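Local coordinates for putative lipoprotein (Campylobacter jejuni subsp. jejuni, PDB 2G5G) that binds heme cofacially in a dimer with tyrosine as iron ligand, and probably takes part in bacterial heme transport, at residues Asp34-Leu39 and Phe64-Gly69; Glu124-Val129 and Lys214-Ala219. All coordinates share one frame; numbering follows the deposited sequence.

Contact 1. Residues Asp34-Leu39 and Phe64-Gly69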
ATOM      1  N   ASP A  34      28.938 -29.506  13.544  1.00 28.20           N
ATOM      2  CA  ASP A  34      29.885 -29.070  12.500  1.00 27.90           C
ATOM      3  C   ASP A  34      29.451 -27.784  11.756  1.00 25.60           C
ATOM      4  O   ASP A  34      30.308 -26.970  11.407  1.00 26.13           O
ATOM      5  CB  ASP A  34      30.174 -30.189  11.488  1.00 28.23           C
ATOM      6  CG  ASP A  34      31.065 -31.300  12.073  1.00 30.95           C
ATOM      7  OD1 ASP A  34      31.474 -31.229  13.264  1.00 34.67           O
ATOM      8  OD2 ASP A  34      31.360 -32.238  11.332  1.00 32.94           O
HETATM    9  N   MSE A  35      28.159 -27.592  11.525  1.00 24.82           N
HETATM   10  CA  MSE A  35      27.686 -26.308  10.952  1.00 24.56           C
HETATM   11  C   MSE A  35      27.997 -25.157  11.932  1.00 24.15           C
HETATM   12  O   MSE A  35      28.530 -24.119  11.531  1.00 21.86           O
HETATM   13  CB  MSE A  35      26.200 -26.312  10.603  1.00 24.06           C
HETATM   14  CG  MSE A  35      25.747 -25.012   9.980  1.00 24.01           C
HETATM   15 SE   MSE A  35      23.862 -24.782   9.888  0.80 27.75          SE
HETATM   16  CE  MSE A  35      23.330 -24.805  11.788  1.00 24.80           C
ATOM     17  N   ILE A  36      27.668 -25.352  13.207  1.00 22.87           N
ATOM     18  CA  ILE A  36      27.987 -24.355  14.234  1.00 23.53           C
ATOM     19  C   ILE A  36      29.461 -23.951  14.257  1.00 23.35           C
ATOM     20  O   ILE A  36      29.770 -22.756  14.300  1.00 23.39           O
ATOM     21  CB  ILE A  36      27.513 -24.825  15.652  1.00 22.80           C
ATOM     22  CG1 ILE A  36      25.970 -24.994  15.686  1.00 23.57           C
ATOM     23  CG2 ILE A  36      28.049 -23.908  16.761  1.00 23.57           C
ATOM     24  CD1 ILE A  36      25.139 -23.738  15.427  1.00 23.02           C
ATOM     25  N   LEU A  37      30.370 -24.928  14.229  1.00 24.32           N
ATOM     26  CA  LEU A  37      31.801 -24.630  14.254  1.00 24.59           C
ATOM     27  C   LEU A  37      32.175 -23.746  13.064  1.00 24.00           C
ATOM     28  O   LEU A  37      32.980 -22.822  13.189  1.00 23.23           O
ATOM     29  CB  LEU A  37      32.640 -25.920  14.275  1.00 25.24           C
ATOM     30  CG  LEU A  37      32.425 -26.887  15.451  1.00 28.62           C
ATOM     31  CD1 LEU A  37      33.306 -28.140  15.316  1.00 31.10           C
ATOM     32  CD2 LEU A  37      32.668 -26.186  16.780  1.00 31.85           C
ATOM     33  N   GLU A  38      31.551 -23.989  11.918  1.00 23.92           N
ATOM     34  CA  GLU A  38      31.794 -23.120  10.751  1.00 23.17           C
ATOM     35  C   GLU A  38      31.184 -21.737  10.902  1.00 22.47           C
ATOM     36  O   GLU A  38      31.828 -20.741  10.577  1.00 22.19           O
ATOM     37  CB  GLU A  38      31.307 -23.788   9.458  1.00 24.04           C
ATOM     38  CG  GLU A  38      31.923 -25.165   9.203  1.00 25.08           C
ATOM     39  CD  GLU A  38      33.428 -25.129   9.183  1.00 29.92           C
ATOM     40  OE1 GLU A  38      34.019 -24.186   8.628  1.00 27.84           O
ATOM     41  OE2 GLU A  38      34.048 -26.051   9.741  1.00 33.50           O
ATOM     42  N   LEU A  39      29.952 -21.664  11.397  1.00 21.50           N
ATOM     43  CA  LEU A  39      29.267 -20.369  11.569  1.00 21.16           C
ATOM     44  C   LEU A  39      30.000 -19.450  12.525  1.00 22.47           C
ATOM     45  O   LEU A  39      30.016 -18.232  12.345  1.00 22.08           O
ATOM     46  CB  LEU A  39      27.834 -20.555  12.086  1.00 21.51           C
ATOM     47  CG  LEU A  39      26.828 -21.328  11.212  1.00 20.14           C
ATOM     48  CD1 LEU A  39      25.476 -21.200  11.821  1.00 17.38           C
ATOM     49  CD2 LEU A  39      26.808 -20.786   9.781  1.00 20.25           C
ATOM     50  N   PHE A  64      20.719 -20.151  17.500  1.00 23.02           N
ATOM     51  CA  PHE A  64      21.128 -19.064  18.413  1.00 25.37           C
ATOM     52  C   PHE A  64      21.764 -19.618  19.696  1.00 25.11           C
ATOM     53  O   PHE A  64      22.867 -19.224  20.060  1.00 24.74           O
ATOM     54  CB  PHE A  64      19.996 -18.073  18.715  1.00 24.94           C
ATOM     55  CG  PHE A  64      20.371 -16.994  19.722  1.00 26.63           C
ATOM     56  CD1 PHE A  64      19.921 -17.083  21.035  1.00 27.50           C
ATOM     57  CD2 PHE A  64      21.211 -15.929  19.374  1.00 24.38           C
ATOM     58  CE1 PHE A  64      20.269 -16.122  21.982  1.00 28.47           C
ATOM     59  CE2 PHE A  64      21.575 -14.963  20.325  1.00 24.93           C
ATOM     60  CZ  PHE A  64      21.090 -15.052  21.629  1.00 24.00           C
ATOM     61  N   ASN A  65      21.075 -20.540  20.362  1.00 26.02           N
ATOM     62  CA  ASN A  65      21.573 -21.094  21.617  1.00 26.78           C
ATOM     63  C   ASN A  65      22.968 -21.663  21.473  1.00 26.20           C
ATOM     64  O   ASN A  65      23.792 -21.481  22.371  1.00 26.64           O
ATOM     65  CB  ASN A  65      20.651 -22.200  22.156  1.00 26.85           C
ATOM     66  CG  ASN A  65      19.428 -21.669  22.917  1.00 28.80           C
ATOM     67  OD1 ASN A  65      19.236 -20.472  23.137  1.00 31.14           O
ATOM     68  ND2 ASN A  65      18.588 -22.594  23.318  1.00 31.93           N
ATOM     69  N   ALA A  66      23.252 -22.391  20.383  1.00 25.24           N
ATOM     70  CA  ALA A  66      24.574 -23.029  20.286  1.00 24.89           C
ATOM     71  C   ALA A  66      25.666 -21.975  20.064  1.00 24.74           C
ATOM     72  O   ALA A  66      26.803 -22.092  20.574  1.00 24.32           O
ATOM     73  CB  ALA A  66      24.605 -24.094  19.181  1.00 25.81           C
ATOM     74  N   LEU A  67      25.331 -20.947  19.294  1.00 23.49           N
ATOM     75  CA  LEU A  67      26.333 -19.933  18.973  1.00 22.91           C
ATOM     76  C   LEU A  67      26.590 -19.065  20.210  1.00 22.42           C
ATOM     77  O   LEU A  67      27.730 -18.751  20.498  1.00 23.10           O
ATOM     78  CB  LEU A  67      25.850 -19.054  17.824  1.00 22.73           C
ATOM     79  CG  LEU A  67      25.643 -19.654  16.426  1.00 22.90           C
ATOM     80  CD1 LEU A  67      24.847 -18.643  15.598  1.00 20.33           C
ATOM     81  CD2 LEU A  67      26.945 -19.908  15.756  1.00 22.59           C
ATOM     82  N   GLU A  68      25.514 -18.680  20.891  1.00 21.60           N
ATOM     83  CA  GLU A  68      25.535 -17.820  22.100  1.00 22.99           C
ATOM     84  C   GLU A  68      26.353 -18.451  23.208  1.00 22.99           C
ATOM     85  O   GLU A  68      27.182 -17.779  23.830  1.00 22.45           O
ATOM     86  CB  GLU A  68      24.098 -17.504  22.585  1.00 23.17           C
ATOM     87  CG  GLU A  68      23.939 -16.829  23.999  1.00 24.26           C
ATOM     88  CD  GLU A  68      24.641 -15.493  24.089  1.00 29.54           C
ATOM     89  OE1 GLU A  68      25.090 -14.986  23.021  1.00 28.65           O
ATOM     90  OE2 GLU A  68      24.748 -14.948  25.221  1.00 26.18           O
ATOM     91  N   GLY A  69      26.115 -19.741  23.439  1.00 22.74           N
ATOM     92  CA  GLY A  69      26.821 -20.491  24.478  1.00 23.66           C
ATOM     93  C   GLY A  69      28.317 -20.526  24.232  1.00 23.65           C
ATOM     94  O   GLY A  69      29.135 -20.250  25.134  1.00 24.09           O
TER
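Ala66 is the first residue of 64-69 to reach across, and its CB lies alongside the end of the Ile36 branch, 3.8 Å from Ile36 CD1. The methylene behind that methyl takes part too, with Ile36 CG1 3.9 Å from Ala66 CB, so the single methyl of the alanine rests along the last two carbons of the longer isoleucine branch. That branch is brought forward because CG1 stands beside the backbone N, anti to the carbonyl carbon (chi1 -62°), while CG2 takes the position anti to the N.

One residue further on, Leu67 carries the rest of the contact, and its bond to CB starts out tangentially before the isobutyl group bends across to 34-39. Its branch point receives the same Ile36 methyl: CD1 of Ile36 is 4.2 Å from Leu67 CG. The CD2 methyl of Leu67 goes on to the next turn of the facing helix, 3.8 Å from Leu39 CB. Leu67 thus bridges two residues three apart, Ile36 and Leu39, that lie on one side of the short helix, and Ile36 CD1 touches both Ala66 and Leu67, which approach it roughly at right angles.

The contact is entirely apolar. The two helical segments run at 54° to each other with their axes 10.1 Å apart, a separation bridged by the aliphatic groups of Ile36, Leu39, Ala66 and Leu67.

This is aliphatic helix-on-helix packing in the alpha/beta domain of the ChaN family, centred about 16 Å from the centre of the chain. Met35 (selenomethionine) and Leu39 also touch strand 260-264, through Tyr260 and, for Met35, Leu262. Leu67 reaches Phe78 at the start of strand 78-82, whereas Phe64 turns to the other flank of its helix and packs on helix 124-131.

Contact 2. Residues Glu124-Val129 and Lys214-Ala219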
ATOM      1  N   GLU A 124       7.952 -14.575  19.578  1.00 35.14           N
ATOM      2  CA  GLU A 124       8.176 -14.534  21.021  1.00 35.48           C
ATOM      3  C   GLU A 124       9.245 -15.467  21.537  1.00 35.36           C
ATOM      4  O   GLU A 124      10.034 -15.075  22.396  1.00 34.86           O
ATOM      5  CB  GLU A 124       6.867 -14.766  21.808  1.00 35.88           C
ATOM      6  CG  GLU A 124       6.328 -16.183  21.771  1.00 38.53           C
ATOM      7  CD  GLU A 124       5.334 -16.442  22.889  0.90 43.91           C
ATOM      8  OE1 GLU A 124       4.609 -15.487  23.296  0.90 42.48           O
ATOM      9  OE2 GLU A 124       5.298 -17.601  23.359  0.90 46.15           O
ATOM     10  N   GLN A 125       9.261 -16.699  21.039  1.00 35.10           N
ATOM     11  CA  GLN A 125      10.185 -17.706  21.542  1.00 36.80           C
ATOM     12  C   GLN A 125      11.616 -17.266  21.247  1.00 35.34           C
ATOM     13  O   GLN A 125      12.459 -17.264  22.144  1.00 35.57           O
ATOM     14  CB  GLN A 125       9.902 -19.084  20.921  1.00 36.50           C
ATOM     15  CG  GLN A 125      10.684 -20.257  21.544  1.00 40.32           C
ATOM     16  CD  GLN A 125      10.531 -21.562  20.758  1.00 40.77           C
ATOM     17  OE1 GLN A 125       9.835 -21.613  19.731  1.00 47.85           O
ATOM     18  NE2 GLN A 125      11.183 -22.624  21.239  1.00 44.67           N
ATOM     19  N   PHE A 126      11.874 -16.890  19.996  1.00 34.17           N
ATOM     20  CA  PHE A 126      13.230 -16.520  19.584  1.00 33.01           C
ATOM     21  C   PHE A 126      13.677 -15.213  20.252  1.00 33.11           C
ATOM     22  O   PHE A 126      14.787 -15.138  20.819  1.00 33.27           O
ATOM     23  CB  PHE A 126      13.313 -16.372  18.065  1.00 31.71           C
ATOM     24  CG  PHE A 126      14.682 -15.951  17.562  1.00 28.39           C
ATOM     25  CD1 PHE A 126      15.761 -16.805  17.679  1.00 25.76           C
ATOM     26  CD2 PHE A 126      14.864 -14.708  16.956  1.00 27.44           C
ATOM     27  CE1 PHE A 126      17.020 -16.428  17.205  1.00 26.40           C
ATOM     28  CE2 PHE A 126      16.124 -14.327  16.453  1.00 23.56           C
ATOM     29  CZ  PHE A 126      17.194 -15.192  16.592  1.00 22.72           C
ATOM     30  N   VAL A 127      12.813 -14.206  20.184  1.00 33.20           N
ATOM     31  CA  VAL A 127      13.157 -12.884  20.693  1.00 33.97           C
ATOM     32  C   VAL A 127      13.360 -12.900  22.222  1.00 34.81           C
ATOM     33  O   VAL A 127      14.189 -12.153  22.730  1.00 35.04           O
ATOM     34  CB  VAL A 127      12.142 -11.810  20.282  1.00 33.57           C
ATOM     35  CG1 VAL A 127      12.492 -10.481  20.926  1.00 34.41           C
ATOM     36  CG2 VAL A 127      12.102 -11.644  18.775  1.00 33.05           C
ATOM     37  N   ASN A 128      12.637 -13.767  22.935  1.00 35.56           N
ATOM     38  CA  ASN A 128      12.806 -13.885  24.384  1.00 36.67           C
ATOM     39  C   ASN A 128      14.145 -14.435  24.747  1.00 36.66           C
ATOM     40  O   ASN A 128      14.827 -13.852  25.584  1.00 37.29           O
ATOM     41  CB  ASN A 128      11.694 -14.711  25.063  1.00 37.11           C
ATOM     42  CG  ASN A 128      10.562 -13.846  25.570  1.00 38.93           C
ATOM     43  OD1 ASN A 128       9.789 -13.288  24.785  1.00 41.21           O
ATOM     44  ND2 ASN A 128      10.462 -13.718  26.894  1.00 39.67           N
ATOM     45  N   VAL A 129      14.527 -15.540  24.093  1.00 36.03           N
ATOM     46  CA  VAL A 129      15.820 -16.169  24.300  1.00 35.31           C
ATOM     47  C   VAL A 129      16.951 -15.204  23.940  1.00 34.17           C
ATOM     48  O   VAL A 129      17.975 -15.145  24.641  1.00 33.68           O
ATOM     49  CB  VAL A 129      15.967 -17.496  23.498  1.00 35.24           C
ATOM     50  CG1 VAL A 129      17.326 -18.095  23.719  1.00 37.28           C
ATOM     51  CG2 VAL A 129      14.914 -18.501  23.930  1.00 37.14           C
ATOM     52  N   LYS A 214      30.466  -9.496  16.257  1.00 19.99           N
ATOM     53  CA  LYS A 214      29.831 -10.568  15.497  1.00 18.97           C
ATOM     54  C   LYS A 214      28.315 -10.426  15.599  1.00 19.17           C
ATOM     55  O   LYS A 214      27.739 -10.003  16.633  1.00 18.99           O
ATOM     56  CB  LYS A 214      30.337 -11.940  15.967  1.00 19.13           C
ATOM     57  CG  LYS A 214      30.045 -13.070  14.959  1.00 19.71           C
ATOM     58  CD  LYS A 214      30.361 -14.507  15.547  1.00 20.04           C
ATOM     59  CE  LYS A 214      31.834 -14.658  15.939  1.00 19.55           C
ATOM     60  NZ  LYS A 214      32.777 -14.544  14.751  1.00 23.55           N
ATOM     61  N   VAL A 215      27.632 -10.767  14.513  1.00 19.04           N
ATOM     62  CA  VAL A 215      26.201 -10.457  14.427  1.00 19.29           C
ATOM     63  C   VAL A 215      25.485 -11.507  13.611  1.00 18.91           C
ATOM     64  O   VAL A 215      26.027 -11.976  12.578  1.00 17.99           O
ATOM     65  CB  VAL A 215      25.936  -9.005  13.892  1.00 18.44           C
ATOM     66  CG1 VAL A 215      26.477  -8.796  12.433  1.00 19.91           C
ATOM     67  CG2 VAL A 215      24.414  -8.607  13.982  1.00 20.68           C
ATOM     68  N   LEU A 216      24.296 -11.889  14.099  1.00 18.07           N
ATOM     69  CA  LEU A 216      23.353 -12.705  13.333  1.00 18.25           C
ATOM     70  C   LEU A 216      22.104 -11.879  12.941  1.00 19.18           C
ATOM     71  O   LEU A 216      21.491 -11.212  13.803  1.00 18.76           O
ATOM     72  CB  LEU A 216      22.925 -13.936  14.146  1.00 17.04           C
ATOM     73  CG  LEU A 216      21.928 -14.885  13.428  1.00 18.91           C
ATOM     74  CD1 LEU A 216      22.182 -16.324  13.741  1.00 24.13           C
ATOM     75  CD2 LEU A 216      20.539 -14.489  13.863  1.00 22.99           C
ATOM     76  N   LEU A 217      21.739 -11.931  11.652  1.00 18.14           N
ATOM     77  CA  LEU A 217      20.490 -11.369  11.165  1.00 19.97           C
ATOM     78  C   LEU A 217      19.421 -12.452  11.028  1.00 21.37           C
ATOM     79  O   LEU A 217      19.691 -13.548  10.495  1.00 21.61           O
ATOM     80  CB  LEU A 217      20.659 -10.679   9.813  1.00 17.78           C
ATOM     81  CG  LEU A 217      19.400 -10.090   9.119  1.00 19.15           C
ATOM     82  CD1 LEU A 217      18.991  -8.728   9.689  1.00 17.01           C
ATOM     83  CD2 LEU A 217      19.650  -9.984   7.634  1.00 16.76           C
ATOM     84  N   LEU A 218      18.224 -12.146  11.517  1.00 21.27           N
ATOM     85  CA  LEU A 218      17.042 -12.932  11.144  1.00 23.36           C
ATOM     86  C   LEU A 218      16.205 -12.089  10.185  1.00 23.23           C
ATOM     87  O   LEU A 218      15.872 -10.940  10.480  1.00 23.30           O
ATOM     88  CB  LEU A 218      16.205 -13.349  12.371  1.00 22.88           C
ATOM     89  CG  LEU A 218      14.934 -14.160  12.059  1.00 23.70           C
ATOM     90  CD1 LEU A 218      15.327 -15.558  11.580  1.00 23.28           C
ATOM     91  CD2 LEU A 218      13.998 -14.211  13.321  1.00 23.98           C
ATOM     92  N   ALA A 219      15.882 -12.655   9.017  1.00 23.64           N
ATOM     93  CA  ALA A 219      15.159 -11.932   7.972  1.00 23.38           C
ATOM     94  C   ALA A 219      14.509 -12.971   7.053  1.00 23.15           C
ATOM     95  O   ALA A 219      14.790 -14.145   7.144  1.00 22.97           O
ATOM     96  CB  ALA A 219      16.110 -11.004   7.136  1.00 23.57           C
TER
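Phe126 and Leu218 both place CG anti to their own backbone N (chi1 178° and 179°), and from the two sides these extended first bonds send an aromatic ring and an isobutyl group past each other in opposite directions. They overlap along one flank of the ring. The CD2 methyl of Leu218 comes in obliquely and sits 3.8 Å from Phe126 CD2; Phe126 CE2 is equally near, at 3.8 Å from the same Leu218 CD2, so the methyl straddles that ring bond. Lower on the leucine, CB of Leu218 still lies 4.2 Å from Phe126 CE2.

The far end of the ring meets the strand two residues earlier. Leu216 CD2 approaches the ring edge, close to its plane, 4.4 Å from Phe126 CZ. Leu216 and Leu218 point from the same side of the strand, with Leu217 between them turned away, so the ring reaches both across a CA-to-CA gap of 9.9 Å between Phe126 and Leu218. One phenylalanine therefore spans the space between helix and strand, and all three side chains are buried.

The contact packs a helix on the parallel core of the mixed sheet. Strand 214-220 is an inner strand there, between the parallel strands 44-49 and 78-82, where Leu216 and Leu218 also touch Ile45 and Leu47, respectively. Helix 124-131 thus lies over this face of the sheet beside helix 54-73, whose Gln60 and Phe64 meet the Phe126 ring, while Leu82 of strand 78-82 touches both Phe126 and Leu218.

From the N terminus, contact 1 comes first: it brings helix 32-39 back onto helix 54-73 after a loop of 24 residues that includes strand 44-49. Contact 2 opens later and closes 84 residues, among them the heme-pocket residues from Ile147 to Ile196, as helix 124-131 meets strand 214-220. The two loops follow in series, neither nested nor crossed, yet their centres are about 13 Å apart. Helix 54-73 joins them: Phe64 CB lies 3.7 Å from Phe126 CE1, and Leu67 CD1 lies 4.0 Å from Leu216 CD1. Together they connect helix 32-39, through helix 54-73, to helix 124-131 and the inner strand 214-220.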